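Glutaminase 1 (Escherichia coli, PDB 1U60) catalyses the hydrolysis of L-glutamine to L-glutamate and ammonium as a homotetrameric member of the glutaminase family. Local coordinates at residues A[27-35]-A[156-164]; A[115-123]-A[168-176]. All coordinates share one frame; numbering follows the deposited sequence.

Contact 1: A[27-35]-A[156-164]; sequences ADYIPFLAN and EVNQSEQTT
At the predicted substrate site of this glutaminase, Tyr-29, in the loop before the short helix 31-34, reaches Glu-161 near the C-terminal end of helix 155-162. Its hydroxyl OH donates a hydrogen bond of 2.6 Å to OE2 of Glu-161, on the syn lone pair of that oxygen. The carboxylate lies at the edge of the phenol ring, the two planes 66° apart. Glu-161 gets there by bending at its second torsion (chi2 -83°), which folds the acid group back toward the tyrosine. The carboxylate of Glu-65 also lies close to OE2, and Tyr-29 touches that residue as well.

Ile-30, the N-cap residue of helix 31-34, points its side chain at the flank of helix 155-162: its CG2 lies 3.5 Å from CB of Ser-160, while CD1 extends toward CG1 of Val-157. Toward the N-terminal end of helix 155-162, CG2 of Val-157 sits over one face of the Phe-32 ring, 3.5 Å from its centroid, in a CH-pi contact; OE1 of Glu-156 approaches the ring edge instead, in its plane. A water accepts from N of Phe-32 and also bonds OG of Ser-160, joining the start of one helix to the side of the other.

Helix 185-195 packs against helix 155-162, with Thr-193 touching Glu-161 and Gln-162 and Arg-194 touching Gln-162, while Tyr-29 also touches Val-262, in the loop between strands 258-260 and 265-270.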
ATOM      1  N   ALA A  27      19.454 -11.511 -13.146  1.00 13.23           N
ATOM      2  CA  ALA A  27      19.550 -10.395 -14.067  1.00 12.98           C
ATOM      3  C   ALA A  27      20.796 -10.609 -14.926  1.00 14.47           C
ATOM      4  O   ALA A  27      21.816 -11.065 -14.400  1.00 13.58           O
ATOM      5  CB  ALA A  27      19.644  -9.070 -13.317  1.00 12.88           C
ATOM      6  N   ASP A  28      20.668 -10.382 -16.238  1.00 15.87           N
ATOM      7  CA  ASP A  28      21.781 -10.638 -17.149  1.00 17.07           C
ATOM      8  C   ASP A  28      21.985  -9.585 -18.249  1.00 17.65           C
ATOM      9  O   ASP A  28      22.687  -9.824 -19.238  1.00 17.99           O
ATOM     10  CB  ASP A  28      21.667 -12.061 -17.703  1.00 17.57           C
ATOM     11  CG  ASP A  28      20.479 -12.236 -18.643  1.00 19.49           C
ATOM     12  OD1 ASP A  28      19.750 -11.261 -18.894  1.00 18.39           O
ATOM     13  OD2 ASP A  28      20.227 -13.327 -19.196  1.00 24.48           O
ATOM     14  N   TYR A  29      21.452  -8.395 -18.053  1.00 16.83           N
ATOM     15  CA  TYR A  29      21.582  -7.363 -19.062  1.00 16.52           C
ATOM     16  C   TYR A  29      22.971  -6.736 -19.068  1.00 16.73           C
ATOM     17  O   TYR A  29      23.317  -6.074 -20.032  1.00 15.99           O
ATOM     18  CB  TYR A  29      20.488  -6.311 -18.942  1.00 16.53           C
ATOM     19  CG  TYR A  29      20.516  -5.583 -17.629  1.00 15.81           C
ATOM     20  CD1 TYR A  29      19.798  -6.045 -16.533  1.00 15.55           C
ATOM     21  CD2 TYR A  29      21.259  -4.449 -17.494  1.00 15.31           C
ATOM     22  CE1 TYR A  29      19.839  -5.363 -15.328  1.00 14.47           C
ATOM     23  CE2 TYR A  29      21.307  -3.773 -16.291  1.00 16.84           C
ATOM     24  CZ  TYR A  29      20.616  -4.243 -15.229  1.00 14.50           C
ATOM     25  OH  TYR A  29      20.679  -3.535 -14.049  1.00 14.83           O
ATOM     26  N   ILE A  30      23.735  -6.941 -17.986  1.00 16.03           N
ATOM     27  CA  ILE A  30      25.168  -6.620 -17.947  1.00 15.68           C
ATOM     28  C   ILE A  30      25.884  -7.855 -17.408  1.00 15.55           C
ATOM     29  O   ILE A  30      25.322  -8.591 -16.612  1.00 14.61           O
ATOM     30  CB  ILE A  30      25.528  -5.391 -17.100  1.00 16.02           C
ATOM     31  CG1 ILE A  30      24.917  -5.446 -15.687  1.00 14.83           C
ATOM     32  CG2 ILE A  30      25.091  -4.079 -17.813  1.00 16.06           C
ATOM     33  CD1 ILE A  30      25.574  -4.455 -14.732  1.00 15.64           C
ATOM     34  N   PRO A  31      27.094  -8.115 -17.874  1.00 15.95           N
ATOM     35  CA  PRO A  31      27.820  -9.317 -17.441  1.00 15.67           C
ATOM     36  C   PRO A  31      28.042  -9.455 -15.941  1.00 14.94           C
ATOM     37  O   PRO A  31      27.978 -10.577 -15.434  1.00 15.42           O
ATOM     38  CB  PRO A  31      29.163  -9.193 -18.183  1.00 15.17           C
ATOM     39  CG  PRO A  31      28.826  -8.442 -19.398  1.00 16.14           C
ATOM     40  CD  PRO A  31      27.811  -7.412 -18.960  1.00 16.44           C
ATOM     41  N   PHE A  32      28.314  -8.361 -15.239  1.00 14.38           N
ATOM     42  CA  PHE A  32      28.564  -8.430 -13.826  1.00 13.85           C
ATOM     43  C   PHE A  32      27.404  -9.167 -13.140  1.00 12.14           C
ATOM     44  O   PHE A  32      27.647 -10.063 -12.327  1.00 12.38           O
ATOM     45  CB  PHE A  32      28.719  -7.028 -13.213  1.00 15.26           C
ATOM     46  CG  PHE A  32      29.129  -7.040 -11.769  1.00 16.25           C
ATOM     47  CD1 PHE A  32      30.454  -7.034 -11.410  1.00 19.19           C
ATOM     48  CD2 PHE A  32      28.171  -7.070 -10.763  1.00 17.29           C
ATOM     49  CE1 PHE A  32      30.838  -7.017 -10.063  1.00 20.57           C
ATOM     50  CE2 PHE A  32      28.536  -7.099  -9.443  1.00 19.05           C
ATOM     51  CZ  PHE A  32      29.882  -7.069  -9.081  1.00 19.88           C
ATOM     52  N   LEU A  33      26.166  -8.750 -13.407  1.00 11.85           N
ATOM     53  CA  LEU A  33      25.000  -9.385 -12.779  1.00 11.46           C
ATOM     54  C   LEU A  33      24.838 -10.837 -13.242  1.00 12.60           C
ATOM     55  O   LEU A  33      24.469 -11.714 -12.464  1.00 12.82           O
ATOM     56  CB  LEU A  33      23.750  -8.547 -13.041  1.00 10.87           C
ATOM     57  CG  LEU A  33      23.746  -7.183 -12.373  1.00 12.74           C
ATOM     58  CD1 LEU A  33      22.544  -6.370 -12.849  1.00 14.67           C
ATOM     59  CD2 LEU A  33      23.713  -7.329 -10.830  1.00 14.74           C
ATOM     60  N   ALA A  34      25.052 -11.085 -14.540  1.00 12.46           N
ATOM     61  CA  ALA A  34      24.910 -12.420 -15.089  1.00 13.26           C
ATOM     62  C   ALA A  34      25.855 -13.443 -14.426  1.00 13.24           C
ATOM     63  O   ALA A  34      25.503 -14.612 -14.253  1.00 15.04           O
ATOM     64  CB  ALA A  34      25.191 -12.388 -16.606  1.00 13.42           C
ATOM     65  N   ASN A  35      27.007 -12.952 -13.993  1.00 12.35           N
ATOM     66  CA  ASN A  35      28.155 -13.749 -13.530  1.00 12.76           C
ATOM     67  C   ASN A  35      28.178 -13.932 -12.014  1.00 13.13           C
ATOM     68  O   ASN A  35      28.988 -14.672 -11.479  1.00 11.85           O
ATOM     69  CB  ASN A  35      29.458 -13.071 -13.978  1.00 14.36           C
ATOM     70  CG  ASN A  35      29.697 -13.169 -15.486  1.00 19.81           C
ATOM     71  OD1 ASN A  35      29.083 -13.988 -16.176  1.00 21.13           O
ATOM     72  ND2 ASN A  35      30.595 -12.305 -16.010  1.00 21.96           N
ATOM     73  N   GLU A 156      33.156  -1.268 -12.342  1.00 14.78           N
ATOM     74  CA  GLU A 156      32.728  -2.220 -13.346  1.00 14.96           C
ATOM     75  C   GLU A 156      31.228  -2.144 -13.573  1.00 14.69           C
ATOM     76  O   GLU A 156      30.774  -2.048 -14.729  1.00 13.37           O
ATOM     77  CB  GLU A 156      33.118  -3.650 -12.983  1.00 16.69           C
ATOM     78  CG  GLU A 156      32.670  -4.626 -14.068  1.00 19.30           C
ATOM     79  CD  GLU A 156      33.114  -6.058 -13.847  1.00 24.96           C
ATOM     80  OE1 GLU A 156      33.698  -6.375 -12.789  1.00 24.77           O
ATOM     81  OE2 GLU A 156      32.779  -6.857 -14.742  1.00 30.16           O
ATOM     82  N   VAL A 157      30.452  -2.148 -12.485  1.00 12.83           N
ATOM     83  CA  VAL A 157      28.981  -2.101 -12.638  1.00 12.49           C
ATOM     84  C   VAL A 157      28.571  -0.777 -13.263  1.00 12.05           C
ATOM     85  O   VAL A 157      27.743  -0.757 -14.174  1.00 11.77           O
ATOM     86  CB  VAL A 157      28.256  -2.276 -11.311  1.00 11.63           C
ATOM     87  CG1 VAL A 157      26.741  -2.028 -11.458  1.00 13.01           C
ATOM     88  CG2 VAL A 157      28.523  -3.668 -10.761  1.00 13.45           C
ATOM     89  N   ASN A 158      29.100   0.323 -12.740  1.00 12.03           N
ATOM     90  CA  ASN A 158      28.801   1.674 -13.250  1.00 12.12           C
ATOM     91  C   ASN A 158      29.142   1.802 -14.749  1.00 13.22           C
ATOM     92  O   ASN A 158      28.328   2.265 -15.533  1.00 10.90           O
ATOM     93  CB  ASN A 158      29.530   2.753 -12.438  1.00 12.27           C
ATOM     94  CG  ASN A 158      29.233   4.131 -12.919  1.00 12.83           C
ATOM     95  OD1 ASN A 158      30.129   4.851 -13.385  1.00 20.64           O
ATOM     96  ND2 ASN A 158      27.997   4.497 -12.864  1.00  9.61           N
ATOM     97  N   GLN A 159      30.330   1.364 -15.151  1.00 13.97           N
ATOM     98  CA  GLN A 159      30.674   1.432 -16.582  1.00 16.15           C
ATOM     99  C   GLN A 159      29.712   0.626 -17.475  1.00 15.73           C
ATOM    100  O   GLN A 159      29.314   1.104 -18.562  1.00 15.81           O
ATOM    101  CB  GLN A 159      32.148   1.030 -16.811  1.00 17.19           C
ATOM    102  CG  GLN A 159      32.812   1.782 -17.989  1.00 24.55           C
ATOM    103  CD  GLN A 159      32.935   3.304 -17.715  1.00 32.70           C
ATOM    104  OE1 GLN A 159      33.791   3.746 -16.915  1.00 40.64           O
ATOM    105  NE2 GLN A 159      32.075   4.092 -18.353  1.00 37.46           N
ATOM    106  N   SER A 160      29.306  -0.558 -17.021  1.00 14.63           N
ATOM    107  CA  SER A 160      28.359  -1.386 -17.736  1.00 14.31           C
ATOM    108  C   SER A 160      26.968  -0.770 -17.815  1.00 13.62           C
ATOM    109  O   SER A 160      26.320  -0.751 -18.872  1.00 13.40           O
ATOM    110  CB  SER A 160      28.260  -2.777 -17.085  1.00 14.11           C
ATOM    111  OG  SER A 160      29.445  -3.496 -17.310  1.00 21.32           O
ATOM    112  N   GLU A 161      26.499  -0.267 -16.677  1.00 11.80           N
ATOM    113  CA  GLU A 161      25.178   0.374 -16.614  1.00 12.21           C
ATOM    114  C   GLU A 161      25.124   1.646 -17.457  1.00 13.18           C
ATOM    115  O   GLU A 161      24.118   1.899 -18.111  1.00 13.15           O
ATOM    116  CB  GLU A 161      24.842   0.700 -15.161  1.00 12.20           C
ATOM    117  CG  GLU A 161      24.561  -0.558 -14.309  1.00 13.19           C
ATOM    118  CD  GLU A 161      23.150  -1.076 -14.445  1.00 15.02           C
ATOM    119  OE1 GLU A 161      22.398  -0.548 -15.303  1.00 17.17           O
ATOM    120  OE2 GLU A 161      22.775  -2.061 -13.742  1.00 14.49           O
ATOM    121  N   GLN A 162      26.206   2.442 -17.420  1.00 11.98           N
ATOM    122  CA  GLN A 162      26.263   3.755 -18.055  1.00 13.35           C
ATOM    123  C   GLN A 162      26.216   3.600 -19.577  1.00 14.06           C
ATOM    124  O   GLN A 162      25.854   4.555 -20.294  1.00 12.90           O
ATOM    125  CB  GLN A 162      27.564   4.508 -17.691  1.00 13.77           C
ATOM    126  CG  GLN A 162      27.710   5.108 -16.267  1.00 12.09           C
ATOM    127  CD  GLN A 162      26.817   6.300 -15.935  1.00 14.06           C
ATOM    128  OE1 GLN A 162      26.269   6.984 -16.814  1.00 15.11           O
ATOM    129  NE2 GLN A 162      26.712   6.580 -14.658  1.00 12.45           N
ATOM    130  N   THR A 163      26.663   2.426 -20.053  1.00 14.24           N
ATOM    131  CA  THR A 163      26.776   2.204 -21.499  1.00 15.20           C
ATOM    132  C   THR A 163      25.676   1.335 -22.044  1.00 15.24           C
ATOM    133  O   THR A 163      25.663   1.033 -23.249  1.00 16.83           O
ATOM    134  CB  THR A 163      28.144   1.623 -21.860  1.00 14.96           C
ATOM    135  OG1 THR A 163      28.389   0.436 -21.112  1.00 15.28           O
ATOM    136  CG2 THR A 163      29.240   2.548 -21.480  1.00 16.71           C
ATOM    137  N   THR A 164      24.731   0.960 -21.185  1.00 14.99           N
ATOM    138  CA  THR A 164      23.528   0.236 -21.594  1.00 15.03           C
ATOM    139  C   THR A 164      22.178   0.836 -21.197  1.00 14.30           C
ATOM    140  O   THR A 164      21.134   0.176 -21.364  1.00 15.09           O
ATOM    141  CB  THR A 164      23.548  -1.205 -21.039  1.00 14.84           C
ATOM    142  OG1 THR A 164      23.678  -1.178 -19.604  1.00 16.18           O
ATOM    143  CG2 THR A 164      24.742  -1.995 -21.598  1.00 14.67           C
TER
HETATM  144  O   HOH W   1      29.408  -5.908 -16.350  1.00 26.15           O

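Contact 2: A[115-123]-A[168-176]; sequences LVNAGAIAT and NRAIAWLLY
Ala-118 of helix 117-126 packs directly against Ile-171 of helix 166-178, where the backbones come nearest and the small alanine lets the larger side chain reach the main chain. CG2 of Ile-171 lies 3.5 Å from CA of Ala-118 and nearly as close to its CB. With chi1 at -71°, CG1 lies anti to the carbonyl carbon and CG2 anti to the backbone N, which turns CG2 onto Ala-118. Further along the helix, CD1 of Leu-175 pushes in over the backbone of the first helix, 3.2 Å from O of Ala-118, a tight approach for a methyl group and a carbonyl oxygen; the same methyl also meets CB of Ala-122 at 4.4 Å.

Ile-121 provides the knob of a knobs-into-holes fit, sitting among Asn-168, Ile-171, Ala-172 and Leu-175. Its two branches divide the hole: CD1 reaches CG2 of Ile-171 at 4.1 Å and lies beside the side chain of Asn-168, whereas CG2 meets CB of Ala-172 at 4.2 Å. The segment axes cross at -66°, 9.5 Å apart at closest approach.

Packing is looser at the N-terminal ends, where the CA atoms of Asn-117 and Asn-168 are 7.5 Å apart, against 6.0 Å for those of Ala-118 and Ile-171; the two amide planes are 60° apart. OD1 of Asn-117 accepts a hydrogen bond from NZ of Lys-69, which also bonds O of Leu-115. Ala-170 and Tyr-176 face solvent, whereas the largely exposed Leu-174 and Trp-173 also touch helices 101-106 and 185-195 respectively. A buried apolar helix crossing thus leads up to two asparagines predicted to bind substrate, with Tyr-192, another predicted substrate residue, beside Ile-121, in the helical part of the glutaminase fold, whose family belongs to the beta-lactamase clan.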
ATOM      1  N   LEU A 115       9.633   5.315  -6.499  1.00  9.58           N
ATOM      2  CA  LEU A 115      10.165   3.955  -6.556  1.00  9.41           C
ATOM      3  C   LEU A 115      10.021   3.225  -7.879  1.00 10.31           C
ATOM      4  O   LEU A 115      10.456   2.109  -7.957  1.00 10.65           O
ATOM      5  CB  LEU A 115       9.669   3.112  -5.379  1.00  9.09           C
ATOM      6  CG  LEU A 115       9.822   3.706  -3.997  1.00  8.56           C
ATOM      7  CD1 LEU A 115       9.380   2.713  -2.912  1.00  9.43           C
ATOM      8  CD2 LEU A 115      11.286   4.173  -3.709  1.00  9.20           C
ATOM      9  N   VAL A 116       9.366   3.819  -8.894  1.00 10.03           N
ATOM     10  CA  VAL A 116       9.523   3.311 -10.248  1.00 10.53           C
ATOM     11  C   VAL A 116      10.682   4.075 -10.900  1.00 11.29           C
ATOM     12  O   VAL A 116      11.123   5.069 -10.365  1.00 10.49           O
ATOM     13  CB  VAL A 116       8.252   3.368 -11.072  1.00 10.41           C
ATOM     14  CG1 VAL A 116       7.150   2.560 -10.348  1.00 12.06           C
ATOM     15  CG2 VAL A 116       7.848   4.817 -11.366  1.00 12.08           C
ATOM     16  N   ASN A 117      11.227   3.573 -11.989  1.00 10.03           N
ATOM     17  CA  ASN A 117      12.446   4.210 -12.535  1.00  9.66           C
ATOM     18  C   ASN A 117      12.250   5.723 -12.844  1.00  9.42           C
ATOM     19  O   ASN A 117      13.094   6.550 -12.571  1.00 11.15           O
ATOM     20  CB  ASN A 117      12.910   3.486 -13.810  1.00  9.45           C
ATOM     21  CG  ASN A 117      13.687   2.208 -13.534  1.00 10.82           C
ATOM     22  OD1 ASN A 117      13.528   1.546 -12.509  1.00 11.75           O
ATOM     23  ND2 ASN A 117      14.490   1.794 -14.536  1.00 14.93           N
ATOM     24  N   ALA A 118      11.115   6.057 -13.442  1.00  9.77           N
ATOM     25  CA  ALA A 118      10.852   7.435 -13.837  1.00  8.67           C
ATOM     26  C   ALA A 118      10.810   8.326 -12.576  1.00  9.82           C
ATOM     27  O   ALA A 118      11.456   9.363 -12.521  1.00  8.27           O
ATOM     28  CB  ALA A 118       9.494   7.496 -14.626  1.00  8.85           C
ATOM     29  N   GLY A 119      10.074   7.896 -11.553  1.00  9.21           N
ATOM     30  CA  GLY A 119      10.038   8.660 -10.329  1.00  8.73           C
ATOM     31  C   GLY A 119      11.384   8.778  -9.645  1.00  8.96           C
ATOM     32  O   GLY A 119      11.680   9.785  -9.018  1.00  9.00           O
ATOM     33  N   ALA A 120      12.202   7.744  -9.749  1.00  8.61           N
ATOM     34  CA  ALA A 120      13.465   7.714  -9.068  1.00  8.43           C
ATOM     35  C   ALA A 120      14.417   8.668  -9.751  1.00  8.36           C
ATOM     36  O   ALA A 120      15.150   9.384  -9.109  1.00  8.25           O
ATOM     37  CB  ALA A 120      14.032   6.300  -9.079  1.00  8.96           C
ATOM     38  N   ILE A 121      14.389   8.684 -11.075  1.00  8.80           N
ATOM     39  CA  ILE A 121      15.234   9.615 -11.828  1.00  7.31           C
ATOM     40  C   ILE A 121      14.846  11.065 -11.515  1.00  8.63           C
ATOM     41  O   ILE A 121      15.714  11.932 -11.323  1.00  6.64           O
ATOM     42  CB  ILE A 121      15.168   9.309 -13.337  1.00  7.93           C
ATOM     43  CG1 ILE A 121      15.861   7.973 -13.622  1.00  8.13           C
ATOM     44  CG2 ILE A 121      15.871  10.404 -14.148  1.00  8.80           C
ATOM     45  CD1 ILE A 121      15.548   7.340 -14.975  1.00  8.73           C
ATOM     46  N   ALA A 122      13.555  11.310 -11.384  1.00  7.93           N
ATOM     47  CA  ALA A 122      13.021  12.632 -10.971  1.00  8.35           C
ATOM     48  C   ALA A 122      13.418  12.984  -9.542  1.00  8.73           C
ATOM     49  O   ALA A 122      13.806  14.155  -9.277  1.00  8.95           O
ATOM     50  CB  ALA A 122      11.563  12.698 -11.153  1.00 10.35           C
ATOM     51  N   THR A 123      13.427  11.989  -8.646  1.00  7.25           N
ATOM     52  CA  THR A 123      13.803  12.213  -7.239  1.00  7.54           C
ATOM     53  C   THR A 123      15.333  12.522  -7.185  1.00  6.51           C
ATOM     54  O   THR A 123      15.780  13.425  -6.479  1.00  8.65           O
ATOM     55  CB  THR A 123      13.437  11.035  -6.407  1.00  6.89           C
ATOM     56  OG1 THR A 123      12.004  10.757  -6.535  1.00  8.61           O
ATOM     57  CG2 THR A 123      13.727  11.294  -4.921  1.00  8.63           C
ATOM     58  N   ASN A 168      16.531   4.362 -19.813  1.00  9.57           N
ATOM     59  CA  ASN A 168      16.485   5.397 -18.776  1.00 10.64           C
ATOM     60  C   ASN A 168      16.818   6.799 -19.320  1.00 10.09           C
ATOM     61  O   ASN A 168      16.286   7.799 -18.814  1.00 11.29           O
ATOM     62  CB  ASN A 168      17.421   5.077 -17.622  1.00 10.56           C
ATOM     63  CG  ASN A 168      16.873   4.062 -16.654  1.00 12.85           C
ATOM     64  OD1 ASN A 168      17.656   3.503 -15.847  1.00 18.39           O
ATOM     65  ND2 ASN A 168      15.603   3.735 -16.743  1.00  8.49           N
ATOM     66  N   ARG A 169      17.662   6.883 -20.337  1.00 10.39           N
ATOM     67  CA  ARG A 169      17.930   8.167 -21.034  1.00 10.80           C
ATOM     68  C   ARG A 169      16.660   8.696 -21.634  1.00 10.76           C
ATOM     69  O   ARG A 169      16.358   9.915 -21.528  1.00 10.41           O
ATOM     70  CB  ARG A 169      18.985   8.052 -22.127  1.00 10.60           C
ATOM     71  CG  ARG A 169      20.366   7.558 -21.689  1.00 10.86           C
ATOM     72  CD  ARG A 169      21.356   7.403 -22.803  1.00 15.93           C
ATOM     73  NE  ARG A 169      22.506   6.614 -22.349  1.00 13.82           N
ATOM     74  CZ  ARG A 169      23.650   6.504 -23.027  1.00 18.10           C
ATOM     75  NH1 ARG A 169      23.853   7.170 -24.174  1.00 17.58           N
ATOM     76  NH2 ARG A 169      24.612   5.742 -22.555  1.00 15.44           N
ATOM     77  N   ALA A 170      15.887   7.795 -22.251  1.00 10.59           N
ATOM     78  CA  ALA A 170      14.580   8.159 -22.778  1.00 10.75           C
ATOM     79  C   ALA A 170      13.635   8.695 -21.704  1.00 11.84           C
ATOM     80  O   ALA A 170      13.004   9.730 -21.893  1.00 10.59           O
ATOM     81  CB  ALA A 170      13.937   7.020 -23.455  1.00 11.63           C
ATOM     82  N   ILE A 171      13.519   7.945 -20.604  1.00 10.69           N
ATOM     83  CA  ILE A 171      12.691   8.357 -19.491  1.00 10.93           C
ATOM     84  C   ILE A 171      13.087   9.733 -18.935  1.00 10.51           C
ATOM     85  O   ILE A 171      12.212  10.571 -18.650  1.00 10.05           O
ATOM     86  CB  ILE A 171      12.665   7.256 -18.391  1.00 10.53           C
ATOM     87  CG1 ILE A 171      11.860   6.050 -18.852  1.00 11.94           C
ATOM     88  CG2 ILE A 171      12.037   7.791 -17.114  1.00 11.54           C
ATOM     89  CD1 ILE A 171      11.894   4.869 -17.920  1.00 13.12           C
ATOM     90  N   ALA A 172      14.384   9.992 -18.803  1.00 10.53           N
ATOM     91  CA  ALA A 172      14.848  11.266 -18.329  1.00 10.58           C
ATOM     92  C   ALA A 172      14.362  12.404 -19.238  1.00 10.68           C
ATOM     93  O   ALA A 172      13.958  13.436 -18.770  1.00 11.26           O
ATOM     94  CB  ALA A 172      16.296  11.282 -18.252  1.00 11.09           C
ATOM     95  N   TRP A 173      14.425  12.206 -20.545  1.00 10.67           N
ATOM     96  CA  TRP A 173      13.975  13.222 -21.472  1.00 10.15           C
ATOM     97  C   TRP A 173      12.462  13.388 -21.437  1.00  9.67           C
ATOM     98  O   TRP A 173      11.973  14.506 -21.586  1.00  9.27           O
ATOM     99  CB  TRP A 173      14.489  12.924 -22.915  1.00 10.09           C
ATOM    100  CG  TRP A 173      15.935  13.276 -23.144  1.00 10.84           C
ATOM    101  CD1 TRP A 173      16.910  12.433 -23.532  1.00 14.47           C
ATOM    102  CD2 TRP A 173      16.566  14.566 -23.004  1.00 12.46           C
ATOM    103  NE1 TRP A 173      18.110  13.087 -23.644  1.00 12.09           N
ATOM    104  CE2 TRP A 173      17.935  14.399 -23.308  1.00 12.58           C
ATOM    105  CE3 TRP A 173      16.115  15.835 -22.619  1.00 15.43           C
ATOM    106  CZ2 TRP A 173      18.858  15.457 -23.281  1.00 13.89           C
ATOM    107  CZ3 TRP A 173      17.012  16.885 -22.598  1.00 12.03           C
ATOM    108  CH2 TRP A 173      18.370  16.692 -22.910  1.00 13.16           C
ATOM    109  N   LEU A 174      11.699  12.301 -21.284  1.00 10.56           N
ATOM    110  CA  LEU A 174      10.266  12.409 -21.126  1.00 11.64           C
ATOM    111  C   LEU A 174       9.862  13.224 -19.888  1.00 11.96           C
ATOM    112  O   LEU A 174       8.959  14.092 -19.949  1.00 11.77           O
ATOM    113  CB  LEU A 174       9.615  11.048 -21.002  1.00 12.36           C
ATOM    114  CG  LEU A 174       9.579  10.206 -22.282  1.00 11.91           C
ATOM    115  CD1 LEU A 174       9.062   8.815 -21.971  1.00 14.00           C
ATOM    116  CD2 LEU A 174       8.776  10.893 -23.410  1.00  9.97           C
ATOM    117  N   LEU A 175      10.487  12.925 -18.768  1.00 10.54           N
ATOM    118  CA  LEU A 175      10.326  13.735 -17.551  1.00 11.31           C
ATOM    119  C   LEU A 175      10.687  15.216 -17.802  1.00 12.15           C
ATOM    120  O   LEU A 175       9.902  16.121 -17.489  1.00 13.21           O
ATOM    121  CB  LEU A 175      11.156  13.160 -16.410  1.00 11.69           C
ATOM    122  CG  LEU A 175      10.692  11.791 -15.956  1.00 13.41           C
ATOM    123  CD1 LEU A 175      11.807  11.129 -15.210  1.00 15.06           C
ATOM    124  CD2 LEU A 175       9.462  11.896 -15.086  1.00 11.75           C
ATOM    125  N   TYR A 176      11.836  15.470 -18.393  1.00 11.52           N
ATOM    126  CA  TYR A 176      12.312  16.825 -18.594  1.00 12.36           C
ATOM    127  C   TYR A 176      11.321  17.598 -19.469  1.00 12.48           C
ATOM    128  O   TYR A 176      10.980  18.781 -19.189  1.00 12.33           O
ATOM    129  CB  TYR A 176      13.656  16.792 -19.258  1.00 12.17           C
ATOM    130  CG  TYR A 176      14.316  18.145 -19.351  1.00 14.14           C
ATOM    131  CD1 TYR A 176      14.131  18.953 -20.470  1.00 15.62           C
ATOM    132  CD2 TYR A 176      15.117  18.613 -18.319  1.00 17.37           C
ATOM    133  CE1 TYR A 176      14.713  20.202 -20.562  1.00 19.51           C
ATOM    134  CE2 TYR A 176      15.711  19.863 -18.399  1.00 19.26           C
ATOM    135  CZ  TYR A 176      15.503  20.658 -19.527  1.00 21.45           C
ATOM    136  OH  TYR A 176      16.095  21.893 -19.622  1.00 25.63           O
TER

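Overall arrangement
From the N terminus, the chain passes through 27-35, the first two strands of the five-stranded sheet and several helices before 115-123, then reaches 156-164 and 168-176. Contact 1 closes a loop of 120 residues and contact 2 one of 44. Because their segments alternate, the loops cross: 115-123 lies within the first, while 168-176 follows it. Helices 155-162 and 166-178 are consecutive, and O of Gln-162 probably accepts a hydrogen bond from NH2 of Arg-169 at their junction. With centres about 19 Å apart, contact 1 ties the segment with the short helix 31-34, which follows helix 4-18, to helix 155-162 and contact 2 joins two further helices, together supplying three predicted substrate-binding residues.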